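Long-range contacts in N-(5'-phosphoribosyl)anthranilate isomerase (PDB 4AAJ), which catalyses the isomerisation of N-(5-phospho-beta-D-ribosyl)anthranilate to 1-(2-carboxyphenylamino)-1-deoxy-D-ribulose 5-phosphate, the third step from chorismate to tryptophan: residues S168-A179 with V190-D200; S30-E38 with I65-F73. All coordinates share one frame; numbering follows the deposited sequence.

Overall arrangement
Both contacts belong to the single closed eight-stranded parallel barrel of this monomeric enzyme, and they lie on opposite sides of its centre. Their own centres are about 24 Å apart and their nearest atoms about 7 Å, so they do not touch. Contact 2 comes first along the chain and is complete before contact 1 begins. It sets helix 31-38 against the end of helix 58-67 and the turn that leads into strand 72-76. Contact 1 brings together strands 176-179 and 198-201, the last two of the barrel order, with the helices that precede them. Both tie outer helices to the same barrel sheet, contact 1 through strand pairing and helix packing, contact 2 through a helix and a turn.

Contact 1 (S168-A179 with V190-D200); sequences SLVARKIPVIVA and VIKVVKPYGVD
Strands 176-179 and 198-200 run parallel, their short axes 4.4 Å apart at an angle of 34°, while helices 168-173 and 190-194 pass 9.8 Å apart. The backbone hydrogen bonds G198 N to V176 O, V178 N to G198 O and D200 N to V178 O join the strands; a weak bond from Y197 N also reaches V176 O. I177 lies over the residue that has no side chain: its CD1 stands 3.5 Å from G198 CA and also meets the edge of the Y197 ring at CD2. The CG2 branch of I177 turns the other way, to D200 CB. This is the closing beta-alpha-beta unit of the TIM barrel, strand 176-179, helix 187-194 and strand 198-201; Y197 hydrogen-bonds through its backbone to F22, and V199 packs on V23 of strand 22-25, which completes the ring. On the helix-facing side a chi1 of 69° sets CG1 of V178 between its backbone N and carbonyl carbon, from where it meets V199 CG1 at 3.8 Å, P196 CG at 3.9 Å and V190 CG1. Between the helices, S168 OG donates to V193 O at 2.6 Å, coming from above the carbonyl plane rather than along a lone pair. One turn further on, A171 CB rests 3.3 Å from V194 O and also touches V194 CG1. A water accepts from V176 N and donates to A171 O, and takes a weak bond from Y197 N. On the side of I177, D200 CB packs 3.6 Å from A179 CB, and its OD1 forms a salt bridge with K24 of strand 22-25.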
loop_
_atom_site.group_PDB
_atom_site.type_symbol
_atom_site.label_atom_id
_atom_site.label_comp_id
_atom_site.label_asym_id
_atom_site.label_seq_id
_atom_site.Cartn_x
_atom_site.Cartn_y
_atom_site.Cartn_z
ATOM N N SER A 168 -2.607 13.811 -8.516
ATOM C CA SER A 168 -3.041 15.082 -7.914
ATOM C C SER A 168 -4.553 15.261 -7.879
ATOM O O SER A 168 -5.112 15.673 -6.860
ATOM C CB SER A 168 -2.423 16.266 -8.671
ATOM O OG SER A 168 -1.130 16.572 -8.175
ATOM N N LEU A 169 -5.198 14.946 -8.998
ATOM C CA LEU A 169 -6.629 15.180 -9.182
ATOM C C LEU A 169 -7.514 14.089 -8.583
ATOM O O LEU A 169 -8.633 14.363 -8.134
ATOM C CB LEU A 169 -6.934 15.355 -10.665
ATOM C CG LEU A 169 -6.213 16.523 -11.351
ATOM C CD1 LEU A 169 -6.266 16.343 -12.856
ATOM C CD2 LEU A 169 -6.783 17.877 -10.934
ATOM N N VAL A 170 -7.014 12.853 -8.573
ATOM C CA VAL A 170 -7.709 11.782 -7.862
ATOM C C VAL A 170 -7.636 12.075 -6.362
ATOM O O VAL A 170 -8.642 11.964 -5.662
ATOM C CB VAL A 170 -7.143 10.372 -8.179
ATOM C CG1 VAL A 170 -7.948 9.296 -7.461
ATOM C CG2 VAL A 170 -7.158 10.098 -9.675
ATOM N N ALA A 171 -6.460 12.477 -5.894
ATOM C CA ALA A 171 -6.229 12.753 -4.469
ATOM C C ALA A 171 -7.117 13.891 -3.939
ATOM O O ALA A 171 -7.500 13.894 -2.769
ATOM C CB ALA A 171 -4.760 13.037 -4.207
ATOM N N ARG A 172 -7.441 14.839 -4.817
ATOM C CA ARG A 172 -8.345 15.942 -4.478
ATOM C C ARG A 172 -9.783 15.483 -4.245
ATOM O O ARG A 172 -10.492 16.049 -3.406
ATOM C CB ARG A 172 -8.294 17.035 -5.547
ATOM C CG ARG A 172 -7.091 17.959 -5.421
ATOM C CD ARG A 172 -7.165 19.091 -6.432
ATOM N NE ARG A 172 -8.220 20.050 -6.101
ATOM C CZ ARG A 172 -8.822 20.846 -6.980
ATOM N NH1 ARG A 172 -8.485 20.806 -8.266
ATOM N NH2 ARG A 172 -9.770 21.682 -6.574
ATOM N N LYS A 173 -10.200 14.449 -4.970
ATOM C CA LYS A 173 -11.561 13.924 -4.874
ATOM C C LYS A 173 -11.735 12.897 -3.754
ATOM O O LYS A 173 -12.781 12.859 -3.106
ATOM C CB LYS A 173 -12.005 13.320 -6.211
ATOM C CG LYS A 173 -12.354 14.338 -7.291
ATOM C CD LYS A 173 -13.856 14.572 -7.375
ATOM C CE LYS A 173 -14.200 15.573 -8.469
ATOM N NZ LYS A 173 -15.647 15.938 -8.451
ATOM N N ILE A 174 -10.723 12.053 -3.539
ATOM C CA ILE A 174 -10.841 10.940 -2.585
ATOM C C ILE A 174 -9.540 10.742 -1.788
ATOM O O ILE A 174 -8.472 11.099 -2.273
ATOM C CB ILE A 174 -11.235 9.618 -3.291
ATOM C CG1 ILE A 174 -10.197 9.236 -4.342
ATOM C CG2 ILE A 174 -12.613 9.727 -3.938
ATOM C CD1 ILE A 174 -10.246 7.788 -4.750
ATOM N N PRO A 175 -9.626 10.175 -0.562
ATOM C CA PRO A 175 -8.378 9.876 0.143
ATOM C C PRO A 175 -7.602 8.825 -0.634
ATOM O O PRO A 175 -8.179 7.830 -1.031
ATOM C CB PRO A 175 -8.852 9.261 1.470
ATOM C CG PRO A 175 -10.278 9.689 1.609
ATOM C CD PRO A 175 -10.799 9.709 0.202
ATOM N N VAL A 176 -6.326 9.082 -0.886
ATOM C CA VAL A 176 -5.457 8.092 -1.537
ATOM C C VAL A 176 -4.104 7.980 -0.854
ATOM O O VAL A 176 -3.606 8.939 -0.260
ATOM C CB VAL A 176 -5.204 8.378 -3.045
ATOM C CG1 VAL A 176 -6.503 8.477 -3.830
ATOM C CG2 VAL A 176 -4.367 9.625 -3.238
ATOM N N ILE A 177 -3.504 6.797 -0.967
ATOM C CA ILE A 177 -2.102 6.598 -0.629
ATOM C C ILE A 177 -1.388 6.490 -1.960
ATOM O O ILE A 177 -1.851 5.773 -2.836
ATOM C CB ILE A 177 -1.904 5.273 0.167
ATOM C CG1 ILE A 177 -2.835 5.222 1.383
ATOM C CG2 ILE A 177 -0.450 5.058 0.548
ATOM C CD1 ILE A 177 -2.605 6.301 2.408
ATOM N N VAL A 178 -0.300 7.229 -2.136
ATOM C CA VAL A 178 0.413 7.198 -3.410
ATOM C C VAL A 178 1.720 6.394 -3.255
ATOM O O VAL A 178 2.371 6.449 -2.220
ATOM C CB VAL A 178 0.606 8.631 -3.959
ATOM C CG1 VAL A 178 1.584 9.428 -3.093
ATOM C CG2 VAL A 178 1.030 8.615 -5.425
ATOM N N ALA A 179 2.066 5.602 -4.261
ATOM C CA ALA A 179 3.281 4.788 -4.195
ATOM C C ALA A 179 3.943 4.696 -5.556
ATOM O O ALA A 179 3.287 4.869 -6.586
ATOM C CB ALA A 179 2.966 3.393 -3.681
ATOM N N VAL A 190 6.712 15.126 -4.140
ATOM C CA VAL A 190 5.540 14.323 -4.491
ATOM C C VAL A 190 4.346 14.737 -3.629
ATOM O O VAL A 190 3.247 14.937 -4.144
ATOM C CB VAL A 190 5.823 12.806 -4.362
ATOM C CG1 VAL A 190 4.529 11.999 -4.398
ATOM C CG2 VAL A 190 6.763 12.348 -5.471
ATOM N N ILE A 191 4.582 14.889 -2.327
ATOM C CA ILE A 191 3.532 15.274 -1.384
ATOM C C ILE A 191 2.967 16.673 -1.674
ATOM O O ILE A 191 1.761 16.894 -1.547
ATOM C CB ILE A 191 4.012 15.156 0.079
ATOM C CG1 ILE A 191 4.157 13.677 0.458
ATOM C CG2 ILE A 191 3.038 15.843 1.027
ATOM C CD1 ILE A 191 4.832 13.423 1.789
ATOM N N LYS A 192 3.839 17.603 -2.066
ATOM C CA LYS A 192 3.408 18.966 -2.398
ATOM C C LYS A 192 2.510 18.997 -3.629
ATOM O O LYS A 192 1.518 19.719 -3.658
ATOM C CB LYS A 192 4.605 19.903 -2.587
ATOM C CG LYS A 192 5.217 20.413 -1.292
ATOM C CD LYS A 192 6.113 21.627 -1.535
ATOM C CE LYS A 192 7.531 21.242 -1.939
ATOM N NZ LYS A 192 8.379 20.919 -0.755
ATOM N N VAL A 193 2.848 18.198 -4.636
ATOM C CA VAL A 193 2.082 18.169 -5.878
ATOM C C VAL A 193 0.774 17.396 -5.714
ATOM O O VAL A 193 -0.292 17.902 -6.056
ATOM C CB VAL A 193 2.907 17.582 -7.043
ATOM C CG1 VAL A 193 2.075 17.511 -8.316
ATOM C CG2 VAL A 193 4.157 18.412 -7.277
ATOM N N VAL A 194 0.867 16.182 -5.180
ATOM C CA VAL A 194 -0.275 15.265 -5.104
ATOM C C VAL A 194 -1.203 15.581 -3.935
ATOM O O VAL A 194 -2.428 15.423 -4.043
ATOM C CB VAL A 194 0.198 13.788 -5.015
ATOM C CG1 VAL A 194 -0.990 12.839 -4.986
ATOM C CG2 VAL A 194 1.113 13.452 -6.191
ATOM N N LYS A 195 -0.623 16.036 -2.826
ATOM C CA LYS A 195 -1.359 16.237 -1.571
ATOM C C LYS A 195 -2.221 15.025 -1.193
ATOM O O LYS A 195 -3.437 15.127 -1.029
ATOM C CB LYS A 195 -2.149 17.552 -1.593
ATOM C CG LYS A 195 -1.259 18.759 -1.336
ATOM C CD LYS A 195 -2.016 20.072 -1.465
ATOM C CE LYS A 195 -1.084 21.263 -1.304
ATOM N NZ LYS A 195 -0.098 21.352 -2.418
ATOM N N PRO A 196 -1.581 13.856 -1.057
ATOM C CA PRO A 196 -2.328 12.631 -0.768
ATOM C C PRO A 196 -2.666 12.512 0.716
ATOM O O PRO A 196 -2.155 13.277 1.535
ATOM C CB PRO A 196 -1.330 11.541 -1.152
ATOM C CG PRO A 196 -0.003 12.134 -0.807
ATOM C CD PRO A 196 -0.127 13.613 -1.099
ATOM N N TYR A 197 -3.510 11.540 1.052
ATOM C CA TYR A 197 -3.772 11.195 2.440
ATOM C C TYR A 197 -2.542 10.495 3.051
ATOM O O TYR A 197 -2.258 10.629 4.242
ATOM C CB TYR A 197 -5.041 10.329 2.536
ATOM C CG TYR A 197 -5.293 9.745 3.910
ATOM C CD1 TYR A 197 -5.873 10.511 4.921
ATOM C CD2 TYR A 197 -4.930 8.427 4.205
ATOM C CE1 TYR A 197 -6.087 9.979 6.185
ATOM C CE2 TYR A 197 -5.148 7.890 5.461
ATOM C CZ TYR A 197 -5.730 8.669 6.445
ATOM O OH TYR A 197 -5.948 8.136 7.696
ATOM N N GLY A 198 -1.802 9.760 2.225
ATOM C CA GLY A 198 -0.574 9.113 2.685
ATOM C C GLY A 198 0.366 8.692 1.573
ATOM O O GLY A 198 0.070 8.859 0.386
ATOM N N VAL A 199 1.518 8.170 1.967
ATOM C CA VAL A 199 2.509 7.673 1.018
ATOM C C VAL A 199 2.920 6.260 1.403
ATOM O O VAL A 199 2.827 5.876 2.570
ATOM C CB VAL A 199 3.775 8.563 0.930
ATOM C CG1 VAL A 199 3.465 9.876 0.222
ATOM C CG2 VAL A 199 4.393 8.809 2.304
ATOM N N ASP A 200 3.379 5.509 0.411
ATOM C CA ASP A 200 3.795 4.134 0.582
ATOM C C ASP A 200 5.146 3.961 -0.095
ATOM O O ASP A 200 5.335 4.392 -1.230
ATOM C CB ASP A 200 2.741 3.228 -0.058
ATOM C CG ASP A 200 3.068 1.760 0.053
ATOM O OD1 ASP A 200 2.898 1.197 1.140
ATOM O OD2 ASP A 200 3.466 1.162 -0.967
HETATM O O HOH W 1 -5.855 12.065 -0.905
#

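Contact 2 (S30-E38 with I65-F73); sequences SLEELEIVE and IENSAIPVF. With SO4 (sulfate ion), chain D.
Two neighbouring elements of the barrel's outer layer meet here: helix 31-38, and the turn by which helix 58-67 gives way to strand 72-76. A hydrogen bond runs from A69 N to E38 OE2, 2.6 Å long with an angle of 156° at the hydrogen. The carboxylate takes it on the anti lone pair of OE2, the side away from its other oxygen. Beyond CG the chain of E38 is extended (chi2 -179°), which carries the carboxylate across to the turn, where OE2 also lies 3.5 Å from A69 CB. The turn is braced from within by S68 OG, which donates to I70 O. L34 sits behind that hydroxyl: its CD1 comes 3.3 Å from S68 OG, and its CD2 reaches S68 CA and the CB of N67. L31 CD2 also reaches N67, 3.9 Å from N67 CB, the two side chains crossing at a slant. I70 CD1 comes 4.1 Å from E38 CA. At the start of helix 31-38, S30 is the N-cap, its OG accepting from E33 N, and a sulfate, probably from the crystallisation liquor, accepts hydrogen bonds from L31 N, from E32 N (2.7 Å to O3) and from K60 NZ of helix 58-67. Inward, V37 and V72 both lie on T44 of strand 43-47, and V37 also touches I25 of strand 22-25.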
loop_
_atom_site.group_PDB
_atom_site.type_symbol
_atom_site.label_atom_id
_atom_site.label_comp_id
_atom_site.label_asym_id
_atom_site.label_seq_id
_atom_site.Cartn_x
_atom_site.Cartn_y
_atom_site.Cartn_z
ATOM N N SER A 30 10.901 -9.815 7.710
ATOM C CA SER A 30 11.351 -10.367 8.990
ATOM C C SER A 30 10.792 -9.587 10.164
ATOM O O SER A 30 10.460 -8.402 10.042
ATOM C CB SER A 30 12.880 -10.325 9.059
ATOM O OG SER A 30 13.342 -8.994 8.918
ATOM N N LEU A 31 10.723 -10.256 11.311
ATOM C CA LEU A 31 10.455 -9.581 12.582
ATOM C C LEU A 31 11.461 -8.460 12.871
ATOM O O LEU A 31 11.108 -7.447 13.474
ATOM C CB LEU A 31 10.392 -10.593 13.737
ATOM C CG LEU A 31 9.255 -11.624 13.660
ATOM C CD1 LEU A 31 9.545 -12.851 14.523
ATOM C CD2 LEU A 31 7.923 -11.004 14.043
ATOM N N GLU A 32 12.704 -8.629 12.418
ATOM C CA GLU A 32 13.725 -7.588 12.556
ATOM C C GLU A 32 13.327 -6.306 11.814
ATOM O O GLU A 32 13.407 -5.204 12.360
ATOM C CB GLU A 32 15.093 -8.106 12.073
ATOM C CG GLU A 32 16.273 -7.199 12.395
ATOM C CD GLU A 32 16.657 -7.185 13.873
ATOM O OE1 GLU A 32 15.964 -7.820 14.703
ATOM O OE2 GLU A 32 17.667 -6.525 14.207
ATOM N N GLU A 33 12.870 -6.466 10.574
ATOM C CA GLU A 33 12.398 -5.334 9.778
ATOM C C GLU A 33 11.123 -4.726 10.368
ATOM O O GLU A 33 10.922 -3.528 10.294
ATOM C CB GLU A 33 12.171 -5.765 8.330
ATOM C CG GLU A 33 13.435 -5.739 7.482
ATOM C CD GLU A 33 13.188 -6.206 6.060
ATOM O OE1 GLU A 33 12.576 -7.275 5.885
ATOM O OE2 GLU A 33 13.617 -5.512 5.115
ATOM N N LEU A 34 10.283 -5.567 10.968
ATOM C CA LEU A 34 9.092 -5.082 11.672
ATOM C C LEU A 34 9.479 -4.088 12.770
ATOM O O LEU A 34 8.917 -3.005 12.857
ATOM C CB LEU A 34 8.270 -6.251 12.233
ATOM C CG LEU A 34 7.063 -5.902 13.123
ATOM C CD1 LEU A 34 6.000 -5.128 12.339
ATOM C CD2 LEU A 34 6.459 -7.153 13.731
ATOM N N GLU A 35 10.466 -4.453 13.586
ATOM C CA GLU A 35 10.914 -3.586 14.678
ATOM C C GLU A 35 11.396 -2.222 14.194
ATOM O O GLU A 35 11.074 -1.201 14.786
ATOM C CB GLU A 35 11.982 -4.297 15.509
ATOM C CG GLU A 35 11.390 -5.368 16.414
ATOM C CD GLU A 35 12.413 -6.352 16.950
ATOM O OE1 GLU A 35 13.607 -6.251 16.583
ATOM O OE2 GLU A 35 12.013 -7.235 17.740
ATOM N N ILE A 36 12.156 -2.221 13.105
ATOM C CA ILE A 36 12.627 -1.002 12.458
ATOM C C ILE A 36 11.466 -0.092 12.011
ATOM O O ILE A 36 11.446 1.096 12.347
ATOM C CB ILE A 36 13.559 -1.339 11.264
ATOM C CG1 ILE A 36 14.752 -2.189 11.739
ATOM C CG2 ILE A 36 14.045 -0.072 10.582
ATOM C CD1 ILE A 36 15.497 -2.913 10.630
ATOM N N VAL A 37 10.500 -0.653 11.276
ATOM C CA VAL A 37 9.381 0.137 10.741
ATOM C C VAL A 37 8.382 0.556 11.829
ATOM O O VAL A 37 7.834 1.658 11.784
ATOM C CB VAL A 37 8.677 -0.547 9.523
ATOM C CG1 VAL A 37 9.694 -0.892 8.445
ATOM C CG2 VAL A 37 7.905 -1.789 9.934
ATOM N N GLU A 38 8.178 -0.319 12.814
ATOM C CA GLU A 38 7.316 -0.045 13.968
ATOM C C GLU A 38 7.692 1.211 14.738
ATOM O O GLU A 38 6.847 1.791 15.415
ATOM C CB GLU A 38 7.380 -1.200 14.949
ATOM C CG GLU A 38 6.231 -2.173 14.863
ATOM C CD GLU A 38 6.365 -3.263 15.894
ATOM O OE1 GLU A 38 7.493 -3.491 16.386
ATOM O OE2 GLU A 38 5.345 -3.893 16.215
ATOM N N ILE A 65 2.470 -10.397 11.640
ATOM C CA ILE A 65 1.126 -9.909 12.006
ATOM C C ILE A 65 0.874 -10.011 13.518
ATOM O O ILE A 65 0.417 -9.047 14.146
ATOM C CB ILE A 65 0.024 -10.640 11.208
ATOM C CG1 ILE A 65 0.138 -10.254 9.715
ATOM C CG2 ILE A 65 -1.365 -10.358 11.779
ATOM C CD1 ILE A 65 -0.715 -11.092 8.779
ATOM N N GLU A 66 1.171 -11.171 14.098
ATOM C CA GLU A 66 0.879 -11.386 15.514
ATOM C C GLU A 66 1.738 -10.539 16.458
ATOM O O GLU A 66 1.352 -10.341 17.622
ATOM C CB GLU A 66 0.993 -12.871 15.873
ATOM C CG GLU A 66 2.432 -13.352 15.986
ATOM C CD GLU A 66 2.561 -14.850 16.156
ATOM O OE1 GLU A 66 1.538 -15.523 16.420
ATOM O OE2 GLU A 66 3.713 -15.342 16.030
ATOM N N ASN A 67 2.890 -10.067 15.985
ATOM C CA ASN A 67 3.833 -9.330 16.833
ATOM C C ASN A 67 3.837 -7.817 16.621
ATOM O O ASN A 67 4.560 -7.080 17.300
ATOM C CB ASN A 67 5.240 -9.884 16.633
ATOM C CG ASN A 67 5.411 -11.237 17.276
ATOM O OD1 ASN A 67 5.612 -12.257 16.599
ATOM N ND2 ASN A 67 5.294 -11.267 18.591
ATOM N N SER A 68 3.039 -7.353 15.665
ATOM C CA SER A 68 3.117 -5.962 15.268
ATOM C C SER A 68 2.239 -5.018 16.100
ATOM O O SER A 68 1.094 -5.324 16.409
ATOM C CB SER A 68 2.759 -5.822 13.790
ATOM O OG SER A 68 2.916 -4.483 13.369
ATOM N N ALA A 69 2.794 -3.857 16.411
ATOM C CA ALA A 69 2.052 -2.805 17.108
ATOM C C ALA A 69 1.346 -1.869 16.119
ATOM O O ALA A 69 0.591 -0.982 16.525
ATOM C CB ALA A 69 2.993 -2.022 18.016
ATOM N N ILE A 70 1.587 -2.067 14.821
ATOM C CA ILE A 70 0.960 -1.233 13.775
ATOM C C ILE A 70 0.218 -2.128 12.768
ATOM O O ILE A 70 0.504 -3.312 12.671
ATOM C CB ILE A 70 1.993 -0.310 13.058
ATOM C CG1 ILE A 70 3.080 -1.126 12.321
ATOM C CG2 ILE A 70 2.584 0.716 14.037
ATOM C CD1 ILE A 70 4.050 -0.277 11.497
ATOM N N PRO A 71 -0.771 -1.580 12.041
ATOM C CA PRO A 71 -1.448 -2.392 11.027
ATOM C C PRO A 71 -0.454 -3.014 10.048
ATOM O O PRO A 71 0.435 -2.328 9.536
ATOM C CB PRO A 71 -2.330 -1.370 10.309
ATOM C CG PRO A 71 -2.679 -0.402 11.406
ATOM C CD PRO A 71 -1.416 -0.257 12.203
ATOM N N VAL A 72 -0.621 -4.311 9.816
ATOM C CA VAL A 72 0.167 -5.017 8.811
ATOM C C VAL A 72 -0.769 -5.441 7.681
ATOM O O VAL A 72 -1.689 -6.242 7.869
ATOM C CB VAL A 72 0.862 -6.255 9.419
ATOM C CG1 VAL A 72 1.642 -7.035 8.347
ATOM C CG2 VAL A 72 1.804 -5.826 10.524
ATOM N N PHE A 73 -0.541 -4.881 6.501
ATOM C CA PHE A 73 -1.338 -5.240 5.342
ATOM C C PHE A 73 -0.828 -6.558 4.749
ATOM O O PHE A 73 0.360 -6.706 4.526
ATOM C CB PHE A 73 -1.281 -4.116 4.308
ATOM C CG PHE A 73 -2.201 -2.961 4.641
ATOM C CD1 PHE A 73 -1.811 -1.981 5.556
ATOM C CD2 PHE A 73 -3.464 -2.887 4.065
ATOM C CE1 PHE A 73 -2.684 -0.932 5.892
ATOM C CE2 PHE A 73 -4.337 -1.842 4.381
ATOM C CZ PHE A 73 -3.941 -0.870 5.301
HETATM S S SO4 D . 13.516 -12.597 12.017
HETATM O O1 SO4 D . 12.111 -12.925 11.675
HETATM O O2 SO4 D . 13.815 -13.172 13.345
HETATM O O3 SO4 D . 13.754 -11.143 12.081
HETATM O O4 SO4 D . 14.398 -13.190 10.983
#